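Local coordinates for transcription anti-terminator antagonist UpxZ (Bacteroides uniformis ATCC 8492, PDB 4EPZ), which probably antagonises transcription anti-termination factors and thereby takes part in regulating capsular polysaccharide synthesis, at residues 86-91 against 113-118. Numbering follows the deposited sequence.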
loop_
_atom_site.group_PDB
_atom_site.type_symbol
_atom_site.label_atom_id
_atom_site.label_comp_id
_atom_site.label_asym_id
_atom_site.label_seq_id
_atom_site.Cartn_x
_atom_site.Cartn_y
_atom_site.Cartn_z
ATOM N N VAL A 86 -8.988 -8.895 -4.443
ATOM C CA VAL A 86 -8.971 -9.904 -3.361
ATOM C C VAL A 86 -8.323 -9.294 -2.087
ATOM O O VAL A 86 -8.823 -9.475 -0.974
ATOM C CB VAL A 86 -8.230 -11.195 -3.829
ATOM C CG1 VAL A 86 -8.068 -12.197 -2.668
ATOM C CG2 VAL A 86 -8.953 -11.831 -5.032
ATOM N N ILE A 87 -7.201 -8.580 -2.248
ATOM C CA ILE A 87 -6.474 -7.966 -1.141
ATOM C C ILE A 87 -7.307 -6.886 -0.491
ATOM O O ILE A 87 -7.405 -6.828 0.759
ATOM C CB ILE A 87 -5.117 -7.418 -1.660
ATOM C CG1 ILE A 87 -4.241 -8.584 -2.138
ATOM C CG2 ILE A 87 -4.416 -6.654 -0.535
ATOM C CD1 ILE A 87 -3.196 -8.098 -3.188
ATOM N N LEU A 88 -7.926 -6.022 -1.302
ATOM C CA LEU A 88 -8.796 -4.989 -0.757
ATOM C C LEU A 88 -9.928 -5.587 0.090
ATOM O O LEU A 88 -10.213 -5.084 1.185
ATOM C CB LEU A 88 -9.388 -4.139 -1.878
ATOM C CG LEU A 88 -8.410 -3.192 -2.519
ATOM C CD1 LEU A 88 -8.939 -2.749 -3.886
ATOM C CD2 LEU A 88 -8.080 -1.974 -1.610
ATOM N N ASP A 89 -10.517 -6.685 -0.382
ATOM C CA ASP A 89 -11.599 -7.346 0.367
ATOM C C ASP A 89 -11.074 -7.853 1.717
ATOM O O ASP A 89 -11.720 -7.648 2.759
ATOM C CB ASP A 89 -12.171 -8.500 -0.475
ATOM C CG ASP A 89 -13.366 -9.133 0.163
ATOM O OD1 ASP A 89 -14.406 -8.452 0.265
ATOM O OD2 ASP A 89 -13.279 -10.326 0.513
ATOM N N ARG A 90 -9.863 -8.417 1.716
ATOM C CA ARG A 90 -9.245 -8.862 2.976
ATOM C C ARG A 90 -9.012 -7.673 3.923
ATOM O O ARG A 90 -9.179 -7.811 5.151
ATOM C CB ARG A 90 -7.933 -9.596 2.682
ATOM C CG ARG A 90 -8.169 -10.986 2.051
ATOM C CD ARG A 90 -6.866 -11.518 1.460
ATOM N NE ARG A 90 -5.811 -11.631 2.470
ATOM C CZ ARG A 90 -4.578 -12.062 2.223
ATOM N NH1 ARG A 90 -4.235 -12.452 1.002
ATOM N NH2 ARG A 90 -3.683 -12.117 3.196
ATOM N N ILE A 91 -8.631 -6.495 3.363
ATOM C CA ILE A 91 -8.402 -5.310 4.204
ATOM C C ILE A 91 -9.725 -4.798 4.787
ATOM O O ILE A 91 -9.775 -4.484 5.979
ATOM C CB ILE A 91 -7.668 -4.227 3.388
ATOM C CG1 ILE A 91 -6.225 -4.691 3.040
ATOM C CG2 ILE A 91 -7.684 -2.896 4.122
ATOM C CD1 ILE A 91 -5.583 -3.810 1.931
ATOM N N SER A 113 -6.457 4.682 -2.387
ATOM C CA SER A 113 -5.924 4.876 -3.741
ATOM C C SER A 113 -6.527 3.923 -4.770
ATOM O O SER A 113 -6.565 4.240 -5.967
ATOM C CB SER A 113 -4.421 4.678 -3.742
ATOM O OG SER A 113 -4.048 3.307 -3.737
ATOM N N GLU A 114 -6.958 2.749 -4.311
ATOM C CA GLU A 114 -7.521 1.706 -5.180
ATOM C C GLU A 114 -9.016 1.824 -5.370
ATOM O O GLU A 114 -9.540 1.303 -6.354
ATOM C CB GLU A 114 -7.252 0.322 -4.593
ATOM C CG GLU A 114 -5.790 -0.091 -4.691
ATOM C CD GLU A 114 -5.287 -0.453 -6.076
ATOM O OE1 GLU A 114 -6.115 -0.762 -6.963
ATOM O OE2 GLU A 114 -4.057 -0.385 -6.284
ATOM N N THR A 115 -9.706 2.477 -4.448
ATOM C CA THR A 115 -11.167 2.523 -4.439
ATOM C C THR A 115 -11.778 3.891 -4.601
ATOM O O THR A 115 -12.950 3.984 -5.038
ATOM C CB THR A 115 -11.661 1.989 -3.068
ATOM O OG1 THR A 115 -11.129 2.817 -2.008
ATOM C CG2 THR A 115 -11.243 0.519 -2.813
ATOM N N TYR A 116 -11.046 4.946 -4.145
ATOM C CA TYR A 116 -11.537 6.298 -3.984
ATOM C C TYR A 116 -12.798 6.257 -3.099
ATOM O O TYR A 116 -13.758 6.999 -3.327
ATOM C CB TYR A 116 -11.737 7.035 -5.318
ATOM C CG TYR A 116 -10.396 7.531 -5.784
ATOM C CD1 TYR A 116 -9.820 8.663 -5.215
ATOM C CD2 TYR A 116 -9.624 6.784 -6.667
ATOM C CE1 TYR A 116 -8.525 9.048 -5.521
ATOM C CE2 TYR A 116 -8.339 7.193 -7.019
ATOM C CZ TYR A 116 -7.784 8.306 -6.415
ATOM O OH TYR A 116 -6.530 8.747 -6.755
ATOM N N ASP A 117 -12.791 5.355 -2.084
ATOM C CA ASP A 117 -13.853 5.258 -1.074
ATOM C C ASP A 117 -13.638 6.438 -0.116
ATOM O O ASP A 117 -12.677 6.437 0.660
ATOM C CB ASP A 117 -13.772 3.911 -0.362
ATOM C CG ASP A 117 -14.736 3.682 0.783
ATOM O OD1 ASP A 117 -15.523 4.609 1.103
ATOM O OD2 ASP A 117 -14.778 2.560 1.289
ATOM N N GLU A 118 -14.555 7.427 -0.140
ATOM C CA GLU A 118 -14.409 8.634 0.676
ATOM C C GLU A 118 -14.402 8.318 2.193
ATOM O O GLU A 118 -13.814 9.075 2.967
ATOM C CB GLU A 118 -15.483 9.668 0.315
ATOM C CG GLU A 118 -15.274 10.265 -1.078
ATOM C CD GLU A 118 -13.974 10.999 -1.395
ATOM O OE1 GLU A 118 -13.191 11.303 -0.463
ATOM O OE2 GLU A 118 -13.737 11.268 -2.596
#
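Leu88 reaches across from helix 80-92 and lays its methyls against Glu114 and Thr115 in the last turn of helix 102-115. Leu88 supplies one side of the contact; Glu114 is its closer partner and changes character along its length. Its CB, directed toward the opposing helix, lies against both leucine methyls, 3.6 Å from Leu88 CD1 and 3.9 Å from Leu88 CD2. CG still brushes Leu88 CD1, at 4.2 Å, and the two side chains cross at about a right angle. A bend at chi2 (-72°) then turns the carboxylate away from the leucine to polar partners. OE2 forms a salt bridge with Lys84, one turn before Leu88, and accepts a hydrogen bond from Asn71 of helix 56-72; a bound calcium ion lies about 4 Å from the side chain. Thr115 offers its methyl, CG2, to Leu88 CD1 at 4.1 Å, while its hydroxyl turns back to its own helix: OG1 donates to Gly111 O and accepts from Asp117 N (3.0 Å) in an ST turn. Replacing Thr115 by an alanine would remove CG2 and OG1, and is likely to cost Leu88 CD1 its methyl contact and leave Asp117 N without the threonine acceptor, slackening the turn out of the helix. Between 86-91 and 113-118 the contact is thus carbon on carbon, and the glutamate's charge is carried past the leucine to link helix 102-115 with helices 80-92 and 56-72.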